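Side-chain contacts in aminotransferase (Bacillus subtilis, PDB 6L1O), which catalyses a pyridoxal-5'-phosphate-dependent amino transfer in the biosynthesis of the dipeptide antibiotic bacilysin: residues Q112-P117 / N200-H205; P129-G134 / L170-Y175. All blocks are in the same frame, centred on the assembly; numbering follows the deposited sequence.

Contact 1 of 2, residues Q112-P117 / N200-H205; sequences QCLLNP and NIHLIH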
loop_
_atom_site.group_PDB
_atom_site.type_symbol
_atom_site.label_atom_id
_atom_site.label_comp_id
_atom_site.label_asym_id
_atom_site.label_seq_id
_atom_site.Cartn_x
_atom_site.Cartn_y
_atom_site.Cartn_z
ATOM N N GLN B 112 -1.598 -6.063 -11.830
ATOM C CA GLN B 112 -0.799 -7.217 -11.481
ATOM C C GLN B 112 -1.619 -8.502 -11.455
ATOM O O GLN B 112 -1.114 -9.593 -11.823
ATOM C CB GLN B 112 -0.071 -7.020 -10.132
ATOM C CG GLN B 112 1.021 -5.951 -10.179
ATOM C CD GLN B 112 2.284 -6.487 -10.860
ATOM O OE1 GLN B 112 2.687 -7.631 -10.607
ATOM N NE2 GLN B 112 2.915 -5.678 -11.669
ATOM N N CYS B 113 -2.866 -8.404 -11.026
ATOM C CA CYS B 113 -3.789 -9.552 -10.993
ATOM C C CYS B 113 -4.340 -10.002 -12.345
ATOM O O CYS B 113 -4.723 -11.166 -12.495
ATOM C CB CYS B 113 -4.979 -9.275 -10.111
ATOM S SG CYS B 113 -4.581 -9.226 -8.397
ATOM N N LEU B 114 -4.394 -9.091 -13.306
ATOM C CA LEU B 114 -5.128 -9.356 -14.537
ATOM C C LEU B 114 -4.305 -9.328 -15.817
ATOM O O LEU B 114 -4.843 -9.648 -16.861
ATOM C CB LEU B 114 -6.320 -8.389 -14.635
ATOM C CG LEU B 114 -7.324 -8.436 -13.465
ATOM C CD1 LEU B 114 -8.427 -7.412 -13.605
ATOM C CD2 LEU B 114 -8.009 -9.805 -13.382
ATOM N N LEU B 115 -3.045 -8.876 -15.741
ATOM C CA LEU B 115 -2.198 -8.748 -16.904
ATOM C C LEU B 115 -0.933 -9.577 -16.767
ATOM O O LEU B 115 -0.246 -9.522 -15.735
ATOM C CB LEU B 115 -1.820 -7.283 -17.163
ATOM C CG LEU B 115 -2.712 -6.321 -17.898
ATOM C CD1 LEU B 115 -2.143 -4.893 -17.848
ATOM C CD2 LEU B 115 -2.918 -6.712 -19.368
ATOM N N ASN B 116 -0.625 -10.340 -17.812
ATOM C CA ASN B 116 0.665 -11.064 -17.910
ATOM C C ASN B 116 1.620 -10.328 -18.780
ATOM O O ASN B 116 1.210 -9.554 -19.633
ATOM C CB ASN B 116 0.457 -12.463 -18.531
ATOM C CG ASN B 116 -0.242 -13.401 -17.611
ATOM O OD1 ASN B 116 0.095 -13.465 -16.424
ATOM N ND2 ASN B 116 -1.194 -14.188 -18.138
ATOM N N PRO B 117 2.903 -10.517 -18.557
ATOM C CA PRO B 117 3.883 -9.879 -19.401
ATOM C C PRO B 117 3.488 -10.239 -20.812
ATOM O O PRO B 117 3.032 -11.314 -21.075
ATOM C CB PRO B 117 5.178 -10.553 -18.970
ATOM C CG PRO B 117 4.949 -10.776 -17.549
ATOM C CD PRO B 117 3.557 -11.297 -17.521
ATOM N N ASN B 200 -13.117 -11.497 -24.501
ATOM C CA ASN B 200 -12.492 -11.930 -23.256
ATOM C C ASN B 200 -11.526 -10.927 -22.712
ATOM O O ASN B 200 -10.350 -11.204 -22.566
ATOM C CB ASN B 200 -11.786 -13.257 -23.456
ATOM C CG ASN B 200 -12.717 -14.300 -23.978
ATOM O OD1 ASN B 200 -13.620 -14.743 -23.259
ATOM N ND2 ASN B 200 -12.532 -14.683 -25.237
ATOM N N ILE B 201 -12.035 -9.733 -22.461
ATOM C CA ILE B 201 -11.235 -8.622 -21.933
ATOM C C ILE B 201 -11.783 -8.285 -20.537
ATOM O O ILE B 201 -12.972 -8.145 -20.364
ATOM C CB ILE B 201 -11.336 -7.399 -22.853
ATOM C CG1 ILE B 201 -11.015 -7.828 -24.298
ATOM C CG2 ILE B 201 -10.355 -6.288 -22.389
ATOM C CD1 ILE B 201 -11.128 -6.748 -25.350
ATOM N N HIS B 202 -10.900 -8.199 -19.551
ATOM C CA HIS B 202 -11.266 -7.733 -18.232
ATOM C C HIS B 202 -11.419 -6.202 -18.250
ATOM O O HIS B 202 -10.507 -5.475 -18.664
ATOM C CB HIS B 202 -10.222 -8.120 -17.208
ATOM C CG HIS B 202 -10.009 -9.596 -17.078
ATOM N ND1 HIS B 202 -8.862 -10.225 -17.521
ATOM C CD2 HIS B 202 -10.780 -10.557 -16.541
ATOM C CE1 HIS B 202 -8.950 -11.518 -17.275
ATOM N NE2 HIS B 202 -10.088 -11.734 -16.640
ATOM N N LEU B 203 -12.541 -5.738 -17.746
ATOM C CA LEU B 203 -12.900 -4.314 -17.815
ATOM C C LEU B 203 -12.822 -3.642 -16.428
ATOM O O LEU B 203 -13.524 -4.039 -15.545
ATOM C CB LEU B 203 -14.304 -4.195 -18.371
ATOM C CG LEU B 203 -14.715 -2.885 -19.062
ATOM C CD1 LEU B 203 -16.090 -3.030 -19.711
ATOM C CD2 LEU B 203 -14.696 -1.701 -18.088
ATOM N N ILE B 204 -11.965 -2.632 -16.275
ATOM C CA ILE B 204 -11.871 -1.901 -15.040
ATOM C C ILE B 204 -12.416 -0.514 -15.287
ATOM O O ILE B 204 -11.854 0.243 -16.094
ATOM C CB ILE B 204 -10.424 -1.815 -14.476
ATOM C CG1 ILE B 204 -9.858 -3.227 -14.129
ATOM C CG2 ILE B 204 -10.327 -0.916 -13.233
ATOM C CD1 ILE B 204 -10.771 -4.084 -13.254
ATOM N N HIS B 205 -13.492 -0.167 -14.574
ATOM C CA HIS B 205 -14.002 1.189 -14.727
ATOM C C HIS B 205 -13.542 2.046 -13.562
ATOM O O HIS B 205 -13.764 1.666 -12.398
ATOM C CB HIS B 205 -15.508 1.199 -14.809
ATOM C CG HIS B 205 -16.076 2.571 -14.954
ATOM N ND1 HIS B 205 -16.920 3.125 -14.029
ATOM C CD2 HIS B 205 -15.844 3.524 -15.873
ATOM C CE1 HIS B 205 -17.214 4.350 -14.384
ATOM N NE2 HIS B 205 -16.574 4.617 -15.503
#
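L114, the last helical residue of helix 103-114, sets its two methyl groups against H202 and I204 of strand 202-206, CD2 on the imidazole alone and CD1 between the two side chains. CD2 of L114 lies over one face of the H202 imidazole, 4.1 Å from the ring centroid. It stands only 4° off the ring normal, which makes this a well-centred CH-pi contact. The other branch spans two strand residues: CD1 of L114 is 4.1 Å from CB of H202 and 4.1 Å from CD1 of I204. The torsions explain the division of labour, since the leucine chain is extended to CD1 (chi2 177°) and CD2 is the branch left to the side, where the ring is. H202 and I204 are two apart on the strand and point to the same face, whereas L203 between them points away; this is the alternation of a regular strand, and one leucine can therefore bridge both.

In the next shell L114 also packs on L170 of the adjoining strand and on I257 of helix 255-266. The imidazole is held by its two nitrogens. NE2 is hydrogen-bonded to the backbone N of T4 of the second subunit, and ND1 makes a weak bond to O of K169. I3 of that subunit packs on H202 too, and S6 of the second subunit hydrogen-bonds through OG to O of Q112, so the end of the helix is tied to the dimer partner.

With a backbone N-H directed at NE2 and a carbonyl oxygen beside ND1, the contacts are consistent with a neutral imidazole protonated at ND1. The ring would thus serve two chemistries at once, an apolar face for the leucine within its own subunit and a polar edge that joins the dimer.

Contact 2 of 2, residues P129-G134 / L170-Y175; sequences PEYLSG and LMFLNY. With PLP (pyridoxal-5'-phosphate), chain E.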
loop_
_atom_site.group_PDB
_atom_site.type_symbol
_atom_site.label_atom_id
_atom_site.label_comp_id
_atom_site.label_asym_id
_atom_site.label_seq_id
_atom_site.Cartn_x
_atom_site.Cartn_y
_atom_site.Cartn_z
ATOM N N PRO B 129 -2.676 9.396 -16.809
ATOM C CA PRO B 129 -1.333 8.834 -17.072
ATOM C C PRO B 129 -0.935 7.695 -16.108
ATOM O O PRO B 129 -0.077 6.882 -16.419
ATOM C CB PRO B 129 -0.389 10.038 -16.907
ATOM C CG PRO B 129 -1.180 11.098 -16.290
ATOM C CD PRO B 129 -2.628 10.846 -16.589
ATOM N N GLU B 130 -1.558 7.610 -14.950
ATOM C CA GLU B 130 -1.160 6.569 -14.011
ATOM C C GLU B 130 -1.550 5.190 -14.470
ATOM O O GLU B 130 -0.939 4.224 -14.017
ATOM C CB GLU B 130 -1.681 6.857 -12.567
ATOM C CG GLU B 130 -0.871 7.909 -11.811
ATOM C CD GLU B 130 0.635 7.560 -11.643
ATOM O OE1 GLU B 130 1.001 6.337 -11.407
ATOM O OE2 GLU B 130 1.481 8.512 -11.721
ATOM N N TYR B 131 -2.482 5.073 -15.424
ATOM C CA TYR B 131 -2.803 3.782 -16.023
ATOM C C TYR B 131 -1.555 3.127 -16.609
ATOM O O TYR B 131 -1.437 1.910 -16.634
ATOM C CB TYR B 131 -3.877 3.877 -17.132
ATOM C CG TYR B 131 -5.214 4.405 -16.696
ATOM C CD1 TYR B 131 -5.678 4.177 -15.396
ATOM C CD2 TYR B 131 -6.018 5.159 -17.560
ATOM C CE1 TYR B 131 -6.877 4.663 -14.965
ATOM C CE2 TYR B 131 -7.268 5.654 -17.128
ATOM C CZ TYR B 131 -7.673 5.419 -15.831
ATOM O OH TYR B 131 -8.838 5.932 -15.344
ATOM N N LEU B 132 -0.632 3.961 -17.093
ATOM C CA LEU B 132 0.595 3.492 -17.724
ATOM C C LEU B 132 1.548 2.759 -16.792
ATOM O O LEU B 132 2.176 1.796 -17.186
ATOM C CB LEU B 132 1.310 4.627 -18.403
ATOM C CG LEU B 132 1.174 4.600 -19.917
ATOM C CD1 LEU B 132 1.897 5.768 -20.592
ATOM C CD2 LEU B 132 1.807 3.282 -20.439
ATOM N N SER B 133 1.630 3.226 -15.555
ATOM C CA SER B 133 2.430 2.634 -14.497
ATOM C C SER B 133 2.178 1.150 -14.277
ATOM O O SER B 133 3.071 0.342 -14.470
ATOM C CB SER B 133 2.194 3.386 -13.167
ATOM O OG SER B 133 2.761 4.659 -13.263
ATOM N N GLY B 134 0.968 0.801 -13.864
ATOM C CA GLY B 134 0.587 -0.566 -13.629
ATOM C C GLY B 134 0.859 -1.460 -14.842
ATOM O O GLY B 134 1.343 -2.558 -14.725
ATOM N N LEU B 170 -7.124 -6.608 -20.821
ATOM C CA LEU B 170 -7.641 -5.616 -19.895
ATOM C C LEU B 170 -7.905 -4.317 -20.615
ATOM O O LEU B 170 -7.132 -3.902 -21.466
ATOM C CB LEU B 170 -6.662 -5.390 -18.781
ATOM C CG LEU B 170 -7.176 -4.462 -17.648
ATOM C CD1 LEU B 170 -7.111 -5.114 -16.289
ATOM C CD2 LEU B 170 -6.402 -3.195 -17.658
ATOM N N MET B 171 -9.013 -3.687 -20.256
ATOM C CA MET B 171 -9.336 -2.384 -20.708
ATOM C C MET B 171 -9.648 -1.434 -19.522
ATOM O O MET B 171 -10.360 -1.805 -18.638
ATOM C CB MET B 171 -10.582 -2.474 -21.598
ATOM C CG MET B 171 -11.098 -1.078 -22.042
ATOM S SD MET B 171 -12.496 -1.139 -23.165
ATOM C CE MET B 171 -13.803 -1.759 -22.234
ATOM N N PHE B 172 -9.175 -0.206 -19.616
ATOM C CA PHE B 172 -9.582 0.900 -18.714
ATOM C C PHE B 172 -10.594 1.830 -19.330
ATOM O O PHE B 172 -10.448 2.260 -20.485
ATOM C CB PHE B 172 -8.347 1.737 -18.320
ATOM C CG PHE B 172 -7.426 1.042 -17.364
ATOM C CD1 PHE B 172 -7.868 0.682 -16.101
ATOM C CD2 PHE B 172 -6.114 0.808 -17.709
ATOM C CE1 PHE B 172 -7.014 0.023 -15.202
ATOM C CE2 PHE B 172 -5.245 0.194 -16.815
ATOM C CZ PHE B 172 -5.688 -0.179 -15.568
ATOM N N LEU B 173 -11.610 2.201 -18.555
ATOM C CA LEU B 173 -12.479 3.268 -18.906
ATOM C C LEU B 173 -12.645 4.189 -17.666
ATOM O O LEU B 173 -12.554 3.725 -16.553
ATOM C CB LEU B 173 -13.840 2.706 -19.344
ATOM C CG LEU B 173 -13.853 1.770 -20.556
ATOM C CD1 LEU B 173 -15.225 1.099 -20.648
ATOM C CD2 LEU B 173 -13.514 2.530 -21.797
ATOM N N ASN B 174 -12.927 5.460 -17.886
ATOM C CA ASN B 174 -13.013 6.435 -16.828
ATOM C C ASN B 174 -14.087 7.486 -17.097
ATOM O O ASN B 174 -13.835 8.435 -17.832
ATOM C CB ASN B 174 -11.636 7.081 -16.678
ATOM C CG ASN B 174 -11.604 8.232 -15.725
ATOM O OD1 ASN B 174 -11.001 9.241 -16.004
ATOM N ND2 ASN B 174 -12.263 8.094 -14.591
ATOM N N TYR B 175 -15.261 7.330 -16.515
ATOM C CA TYR B 175 -16.367 8.319 -16.640
ATOM C C TYR B 175 -17.084 8.527 -15.320
ATOM O O TYR B 175 -17.424 7.567 -14.644
ATOM C CB TYR B 175 -17.352 7.970 -17.787
ATOM C CG TYR B 175 -16.622 7.842 -19.130
ATOM C CD1 TYR B 175 -16.370 8.955 -19.911
ATOM C CD2 TYR B 175 -16.109 6.634 -19.546
ATOM C CE1 TYR B 175 -15.676 8.851 -21.059
ATOM C CE2 TYR B 175 -15.384 6.532 -20.713
ATOM C CZ TYR B 175 -15.160 7.637 -21.462
ATOM O OH TYR B 175 -14.412 7.542 -22.621
HETATM N N1 PLP E . -8.597 7.935 -11.191
HETATM C C2 PLP E . -8.560 9.165 -11.735
HETATM C C2A PLP E . -8.761 9.376 -13.207
HETATM C C3 PLP E . -8.209 10.309 -10.926
HETATM O O3 PLP E . -8.104 11.556 -11.400
HETATM C C4 PLP E . -8.038 10.058 -9.540
HETATM C C4A PLP E . -7.327 11.176 -8.819
HETATM C C5 PLP E . -8.108 8.700 -9.019
HETATM C C6 PLP E . -8.431 7.679 -9.900
HETATM C C5A PLP E . -8.008 8.385 -7.556
HETATM O O4P PLP E . -6.812 8.640 -6.960
HETATM P P PLP E . -6.537 8.103 -5.440
HETATM O O1P PLP E . -5.271 7.331 -5.545
HETATM O O2P PLP E . -7.726 7.335 -4.903
HETATM O O3P PLP E . -6.372 9.365 -4.641
#
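Y131 reaches strand 170-174 at two places, its ring flat on F172 and its hydroxyl beside N174. CD2 of L170 lies 3.6 Å above the F172 ring plane, toward its rim, on the face opposite the tyrosine, so the ring has a neighbour on each face. At F172 the two rings form an offset stack: the F172 and Y131 centroids are 4.5 Å apart and the planes diverge by 12°. The displacement brings CD2 of F172 to 3.8 Å from CB of Y131, while CB of F172 sits over the tyrosine face. L173 is directed away from the helix and packs on F188 and A192 of helix 186-199.

N174 returns to the tyrosine side, at the edge of its ring, with CB 3.3 Å from OH of Y131. Its amide is turned 79° from the ring plane. CG is anti to the backbone N (chi1 173°), which carries the amide on to the cofactor, OD1 lying 3.6 Å from C2A of PLP. Bonds fix both amide ends: ND2 to O of D206, and OD1 to N of N178. The hydroxyl of Y131 is itself bonded to OD2 of D206, a residue of the PLP pocket.

Helix 130-134 runs nearly antiparallel to the strand, with axes 11.0 Å apart, as in the alpha/beta/alpha large domain of fold type I aminotransferases, where strand ends carry cofactor-binding residues.

How the contacts relate
Along the chain contact 2 (129-134 with 170-175) is nested inside the loop that contact 1 (112-117 with 200-205) closes, and their centres are 10 Å apart. Both use the central seven-stranded sheet, on neighbouring parallel strands, 168-174 and 202-206. Backbone bonding joins the two directly: H202 O lies 2.8 Å from M171 N, and I204 N probably bonds to M171 O. Helix 103-114 belongs to both surroundings, since L107 and T111 pack against F172. Contact 2 includes N174 of the cofactor pocket, whereas I204 of contact 1 stays about 9 Å from PLP, side chain to ligand. Both touch the second subunit, contact 1 through the sheet residue H202 and the end of helix 103-114, contact 2 through E130 and S133 of helix 130-137.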